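Local structure of gamma-hexachlorocyclohexane dehydrochlorinase (Sphingomonas paucimobilis, 3A76) at residues F133-E138 with S147-C152; F88-H93 with L117-E122. The protein catalyses two successive 1,2-anti dehydrochlorinations that convert the pollutant gamma-hexachlorocyclohexane (lindane) through gamma-pentachlorocyclohexene to 1,3,4,6-tetrachloro-1,4-cyclohexadiene. All blocks are in the same frame, centred on the assembly; numbering follows the deposited sequence.

Contact 1: residues F133-E138 with S147-C152; sequences FTDEYE and SKRNAC
The carbonyl oxygen of E136 is gripped by two successive amides of the facing segment, S147 N at 2.7 Å from E136 O and K148 N at 3.0 Å, both arriving from the same face of its carbonyl plane. Two residues thus stand against one, which defines a classic beta bulge, and it falls where the chain turns a corner at S147. Beyond it the pairing is regular and antiparallel: T134 and N150 form a hydrogen-bonded pair, with N150 N to T134 O at 2.7 Å, and the axes run at 176°. These are the arms of the beta hairpin 125-140/143-158 in the SnoaL-like fold; helix 22-45 packs against it, where Y137 and R149 touch the helix. On the face bearing F133, D135 and R149, the guanidinium meets the carboxylate side-on: R149 NH1 lies 2.6 Å from D135 OD1, and R149 NE bonds D135 OD2 at 2.8 Å. Both oxygens are used on their syn side, and the two nearly straight bonds fix the rotation of the guanidinium. Its flat face lies on the F133 ring, planes 6° apart, with R149 CZ 3.7 Å from the ring centroid, a stacked cation-pi pair. A bend at chi3 (-75°) turns the guanidinium across to the neighbouring strand, between the carboxylate and the ring. At the ring edge A151 CB approaches F133 CE2 to 3.8 Å, while bound spermidine lies close to the same phenylalanine.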
loop_
_atom_site.group_PDB
_atom_site.type_symbol
_atom_site.label_atom_id
_atom_site.label_comp_id
_atom_site.label_asym_id
_atom_site.label_seq_id
_atom_site.Cartn_x
_atom_site.Cartn_y
_atom_site.Cartn_z
ATOM N N PHE B 133 -6.321 4.173 -10.947
ATOM C CA PHE B 133 -5.506 4.103 -12.154
ATOM C C PHE B 133 -5.989 2.977 -13.076
ATOM O O PHE B 133 -6.187 1.844 -12.629
ATOM C CB PHE B 133 -4.030 3.882 -11.792
ATOM C CG PHE B 133 -3.424 4.996 -10.966
ATOM C CD1 PHE B 133 -2.648 4.704 -9.850
ATOM C CD2 PHE B 133 -3.620 6.328 -11.308
ATOM C CE1 PHE B 133 -2.066 5.731 -9.096
ATOM C CE2 PHE B 133 -3.054 7.368 -10.549
ATOM C CZ PHE B 133 -2.277 7.067 -9.447
ATOM N N THR B 134 -6.200 3.304 -14.355
ATOM C CA THR B 134 -6.492 2.311 -15.383
ATOM C C THR B 134 -5.312 2.421 -16.331
ATOM O O THR B 134 -5.087 3.466 -16.948
ATOM C CB THR B 134 -7.824 2.594 -16.123
ATOM O OG1 THR B 134 -8.842 2.922 -15.167
ATOM C CG2 THR B 134 -8.286 1.374 -16.953
ATOM N N ASP B 135 -4.532 1.352 -16.404
ATOM C CA ASP B 135 -3.246 1.396 -17.061
ATOM C C ASP B 135 -3.121 0.332 -18.142
ATOM O O ASP B 135 -3.773 -0.723 -18.086
ATOM C CB ASP B 135 -2.116 1.179 -16.037
ATOM C CG ASP B 135 -2.032 2.277 -14.987
ATOM O OD1 ASP B 135 -1.567 1.978 -13.863
ATOM O OD2 ASP B 135 -2.403 3.431 -15.281
ATOM N N GLU B 136 -2.259 0.629 -19.112
ATOM C CA GLU B 136 -1.794 -0.344 -20.080
ATOM C C GLU B 136 -0.294 -0.276 -20.083
ATOM O O GLU B 136 0.275 0.819 -20.070
ATOM C CB GLU B 136 -2.297 -0.008 -21.473
ATOM C CG GLU B 136 -3.793 -0.157 -21.688
ATOM C CD GLU B 136 -4.186 0.281 -23.089
ATOM O OE1 GLU B 136 -5.333 0.723 -23.276
ATOM O OE2 GLU B 136 -3.323 0.213 -23.996
ATOM N N TYR B 137 0.336 -1.445 -20.097
ATOM C CA TYR B 137 1.793 -1.563 -20.166
ATOM C C TYR B 137 2.213 -2.318 -21.430
ATOM O O TYR B 137 1.527 -3.236 -21.883
ATOM C CB TYR B 137 2.356 -2.278 -18.926
ATOM C CG TYR B 137 1.934 -1.658 -17.616
ATOM C CD1 TYR B 137 0.780 -2.089 -16.953
ATOM C CD2 TYR B 137 2.679 -0.631 -17.046
ATOM C CE1 TYR B 137 0.380 -1.516 -15.738
ATOM C CE2 TYR B 137 2.290 -0.048 -15.842
ATOM C CZ TYR B 137 1.143 -0.489 -15.189
ATOM O OH TYR B 137 0.776 0.105 -13.996
ATOM N N GLU B 138 3.350 -1.930 -21.990
ATOM C CA GLU B 138 3.806 -2.511 -23.240
ATOM C C GLU B 138 5.275 -2.874 -23.164
ATOM O O GLU B 138 6.105 -2.061 -22.732
ATOM C CB GLU B 138 3.562 -1.529 -24.384
ATOM C CG GLU B 138 3.853 -2.055 -25.772
ATOM C CD GLU B 138 3.303 -1.131 -26.838
ATOM O OE1 GLU B 138 2.073 -0.881 -26.838
ATOM O OE2 GLU B 138 4.100 -0.645 -27.663
ATOM N N SER B 147 2.099 2.242 -21.551
ATOM C CA SER B 147 1.526 2.592 -22.841
ATOM C C SER B 147 0.404 3.594 -22.615
ATOM O O SER B 147 0.138 4.458 -23.457
ATOM C CB SER B 147 0.971 1.357 -23.534
ATOM O OG SER B 147 -0.118 1.738 -24.366
ATOM N N LYS B 148 -0.269 3.466 -21.477
ATOM C CA LYS B 148 -1.355 4.372 -21.143
ATOM C C LYS B 148 -1.519 4.409 -19.631
ATOM O O LYS B 148 -1.135 3.463 -18.930
ATOM C CB LYS B 148 -2.662 3.920 -21.814
ATOM C CG LYS B 148 -3.594 5.050 -22.231
ATOM C CD LYS B 148 -4.689 4.575 -23.210
ATOM C CE LYS B 148 -4.171 4.363 -24.652
ATOM N NZ LYS B 148 -3.892 5.626 -25.401
ATOM N N ARG B 149 -2.071 5.521 -19.148
ATOM C CA ARG B 149 -2.557 5.641 -17.788
ATOM C C ARG B 149 -3.740 6.567 -17.810
ATOM O O ARG B 149 -3.634 7.683 -18.312
ATOM C CB ARG B 149 -1.482 6.198 -16.819
ATOM C CG ARG B 149 -2.073 6.770 -15.501
ATOM C CD ARG B 149 -1.125 6.709 -14.302
ATOM N NE ARG B 149 -0.997 5.352 -13.777
ATOM C CZ ARG B 149 -0.306 4.998 -12.690
ATOM N NH1 ARG B 149 -0.278 3.718 -12.336
ATOM N NH2 ARG B 149 0.357 5.895 -11.953
ATOM N N ASN B 150 -4.865 6.104 -17.269
ATOM C CA ASN B 150 -5.940 7.019 -16.892
ATOM C C ASN B 150 -6.040 7.102 -15.362
ATOM O O ASN B 150 -6.033 6.085 -14.661
ATOM C CB ASN B 150 -7.281 6.624 -17.541
ATOM C CG ASN B 150 -8.408 7.587 -17.208
ATOM O OD1 ASN B 150 -9.095 7.431 -16.194
ATOM N ND2 ASN B 150 -8.617 8.584 -18.072
ATOM N N ALA B 151 -6.107 8.326 -14.861
ATOM C CA ALA B 151 -6.249 8.578 -13.452
ATOM C C ALA B 151 -7.595 9.226 -13.270
ATOM O O ALA B 151 -7.874 10.271 -13.842
ATOM C CB ALA B 151 -5.149 9.490 -12.963
ATOM N N CYS B 152 -8.424 8.588 -12.457
ATOM C CA CYS B 152 -9.770 9.047 -12.210
ATOM C C CYS B 152 -9.893 9.267 -10.712
ATOM O O CYS B 152 -9.658 8.341 -9.934
ATOM C CB CYS B 152 -10.763 7.974 -12.680
ATOM S SG CYS B 152 -12.483 8.296 -12.249
#

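Contact 2: residues F88-H93 with L117-E122; sequences FHECIH and LGNLVE
Strands 90-93 and 117-120 run antiparallel at 160°, their axes 4.6 Å apart at closest, and I92 pairs with L117 through I92 N to L117 O (2.7 Å) and L117 N to I92 O. Towards the corner at H89, the amide H89 N gives a 2.8 Å bond to N119 O. C91 and G118 form a close non-hydrogen-bonded pair, CA to CA 3.8 Å, beside the F88 ring. That ring is sandwiched: L120 CD2 sits over one face, 4.1 Å from the centroid in a CH-pi contact, while C91 CB lies over the opposite face towards its rim. V121 CG2 lies squarely over the H89 imidazole, 3.6 Å from its centroid and 8° off the normal. Both segments belong to the beta hairpin 88-102/107-120 of the SnoaL-like fold, and F88 is the point where helix 72-87 passes into the sheet. E90 and N119 run side by side, with their carboxylate and amide planes 85° apart; the bond from N119 ND2 to E90 OE1 is weak at 3.4 Å. Stronger partners lie elsewhere: Y155 of the second subunit for E90, and S126 and F164 O for N119. Further along the same strand H93, inferred to be the catalytic proton acceptor, touches spermidine and hydrogen-bonds through ND1 to D45, likewise inferred to belong to the active site.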
loop_
_atom_site.group_PDB
_atom_site.type_symbol
_atom_site.label_atom_id
_atom_site.label_comp_id
_atom_site.label_asym_id
_atom_site.label_seq_id
_atom_site.Cartn_x
_atom_site.Cartn_y
_atom_site.Cartn_z
ATOM N N PHE B 88 1.154 21.887 -5.773
ATOM C CA PHE B 88 1.356 21.433 -4.394
ATOM C C PHE B 88 2.671 21.953 -3.822
ATOM O O PHE B 88 3.672 22.039 -4.544
ATOM C CB PHE B 88 1.478 19.911 -4.366
ATOM C CG PHE B 88 0.199 19.167 -4.632
ATOM C CD1 PHE B 88 -0.655 18.840 -3.584
ATOM C CD2 PHE B 88 -0.103 18.717 -5.919
ATOM C CE1 PHE B 88 -1.807 18.122 -3.812
ATOM C CE2 PHE B 88 -1.274 18.001 -6.163
ATOM C CZ PHE B 88 -2.127 17.697 -5.107
ATOM N N HIS B 89 2.700 22.249 -2.528
ATOM C CA HIS B 89 3.993 22.470 -1.865
ATOM C C HIS B 89 4.747 21.148 -1.796
ATOM O O HIS B 89 5.914 21.051 -2.186
ATOM C CB HIS B 89 3.817 23.110 -0.490
ATOM C CG HIS B 89 3.437 24.552 -0.569
ATOM N ND1 HIS B 89 4.257 25.501 -1.149
ATOM C CD2 HIS B 89 2.318 25.202 -0.176
ATOM C CE1 HIS B 89 3.658 26.675 -1.100
ATOM N NE2 HIS B 89 2.482 26.521 -0.518
ATOM N N GLU B 90 4.047 20.134 -1.309
ATOM C CA GLU B 90 4.435 18.749 -1.486
ATOM C C GLU B 90 3.199 17.866 -1.490
ATOM O O GLU B 90 2.096 18.291 -1.133
ATOM C CB GLU B 90 5.449 18.236 -0.428
ATOM C CG GLU B 90 5.606 18.941 0.946
ATOM C CD GLU B 90 4.355 19.563 1.534
ATOM O OE1 GLU B 90 3.294 18.932 1.561
ATOM O OE2 GLU B 90 4.444 20.706 2.008
ATOM N N CYS B 91 3.394 16.623 -1.893
ATOM C CA CYS B 91 2.332 15.645 -1.831
ATOM C C CYS B 91 2.969 14.284 -1.672
ATOM O O CYS B 91 4.168 14.121 -1.908
ATOM C CB CYS B 91 1.474 15.688 -3.104
ATOM S SG CYS B 91 2.418 15.355 -4.555
ATOM N N ILE B 92 2.152 13.303 -1.299
ATOM C CA ILE B 92 2.618 11.927 -1.283
ATOM C C ILE B 92 1.526 10.971 -1.806
ATOM O O ILE B 92 0.390 11.026 -1.348
ATOM C CB ILE B 92 3.142 11.534 0.139
ATOM C CG1 ILE B 92 3.865 10.186 0.094
ATOM C CG2 ILE B 92 2.040 11.652 1.238
ATOM C CD1 ILE B 92 2.981 9.112 0.264
ATOM N N HIS B 93 1.897 10.114 -2.760
ATOM C CA HIS B 93 1.024 9.072 -3.322
ATOM C C HIS B 93 1.273 7.692 -2.694
ATOM O O HIS B 93 2.380 7.160 -2.783
ATOM C CB HIS B 93 1.282 8.921 -4.827
ATOM C CG HIS B 93 0.829 10.077 -5.655
ATOM N ND1 HIS B 93 1.556 11.243 -5.766
ATOM C CD2 HIS B 93 -0.260 10.234 -6.447
ATOM C CE1 HIS B 93 0.930 12.074 -6.581
ATOM N NE2 HIS B 93 -0.174 11.486 -7.008
ATOM N N LEU B 117 -2.070 12.320 -0.205
ATOM C CA LEU B 117 -2.109 13.415 0.774
ATOM C C LEU B 117 -1.150 14.513 0.334
ATOM O O LEU B 117 -0.012 14.230 -0.029
ATOM C CB LEU B 117 -1.679 12.907 2.147
ATOM C CG LEU B 117 -2.388 11.686 2.699
ATOM C CD1 LEU B 117 -1.721 11.226 4.000
ATOM C CD2 LEU B 117 -3.852 12.009 2.902
ATOM N N GLY B 118 -1.602 15.765 0.367
ATOM C CA GLY B 118 -0.752 16.874 -0.040
ATOM C C GLY B 118 -1.162 18.230 0.480
ATOM O O GLY B 118 -2.210 18.378 1.085
ATOM N N ASN B 119 -0.304 19.220 0.261
ATOM C CA ASN B 119 -0.670 20.607 0.534
ATOM C C ASN B 119 -0.733 21.386 -0.765
ATOM O O ASN B 119 0.264 21.493 -1.474
ATOM C CB ASN B 119 0.319 21.289 1.493
ATOM C CG ASN B 119 0.053 20.960 2.944
ATOM O OD1 ASN B 119 -1.064 21.095 3.425
ATOM N ND2 ASN B 119 1.097 20.550 3.658
ATOM N N LEU B 120 -1.904 21.931 -1.069
ATOM C CA LEU B 120 -2.074 22.785 -2.249
ATOM C C LEU B 120 -1.437 24.142 -2.031
ATOM O O LEU B 120 -1.656 24.762 -1.008
ATOM C CB LEU B 120 -3.558 22.975 -2.559
ATOM C CG LEU B 120 -4.348 21.743 -2.995
ATOM C CD1 LEU B 120 -5.834 22.083 -2.999
ATOM C CD2 LEU B 120 -3.872 21.214 -4.348
ATOM N N VAL B 121 -0.643 24.601 -2.989
ATOM C CA VAL B 121 -0.080 25.950 -2.931
ATOM C C VAL B 121 -1.199 26.992 -2.811
ATOM O O VAL B 121 -1.111 27.916 -1.999
ATOM C CB VAL B 121 0.819 26.258 -4.151
ATOM C CG1 VAL B 121 1.216 27.743 -4.172
ATOM C CG2 VAL B 121 2.055 25.386 -4.129
ATOM N N GLU B 122 -2.246 26.822 -3.617
ATOM C CA GLU B 122 -3.429 27.673 -3.570
ATOM C C GLU B 122 -4.146 27.477 -2.234
ATOM O O GLU B 122 -4.858 26.494 -2.031
ATOM C CB GLU B 122 -4.367 27.370 -4.760
ATOM C CG GLU B 122 -5.420 28.452 -5.071
ATOM C CD GLU B 122 -4.844 29.650 -5.839
ATOM O OE1 GLU B 122 -4.071 30.447 -5.252
ATOM O OE2 GLU B 122 -5.178 29.803 -7.040
#

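From the N terminus, helix 22-45 comes first, and the chain later leaves helix 72-87 at F88 to enter contact 2. The run from 94 to 116 forms the rest of hairpin 88-102/107-120, and contact 2 closes that loop at 117-122. The chain then turns into strand 125-140, whose 133-138 portion opens contact 1; after eight intervening residues 147-152 closes it. The loops therefore follow in series, neither nesting nor crossing. Strands 107-120 and 125-140 are sheet neighbours, so both hairpins belong to one sheet. Their contacts lie on opposite sides of the chain's centre, with contact centres 22 Å apart, and the side chains of F133 and H93 approach within about 5 Å.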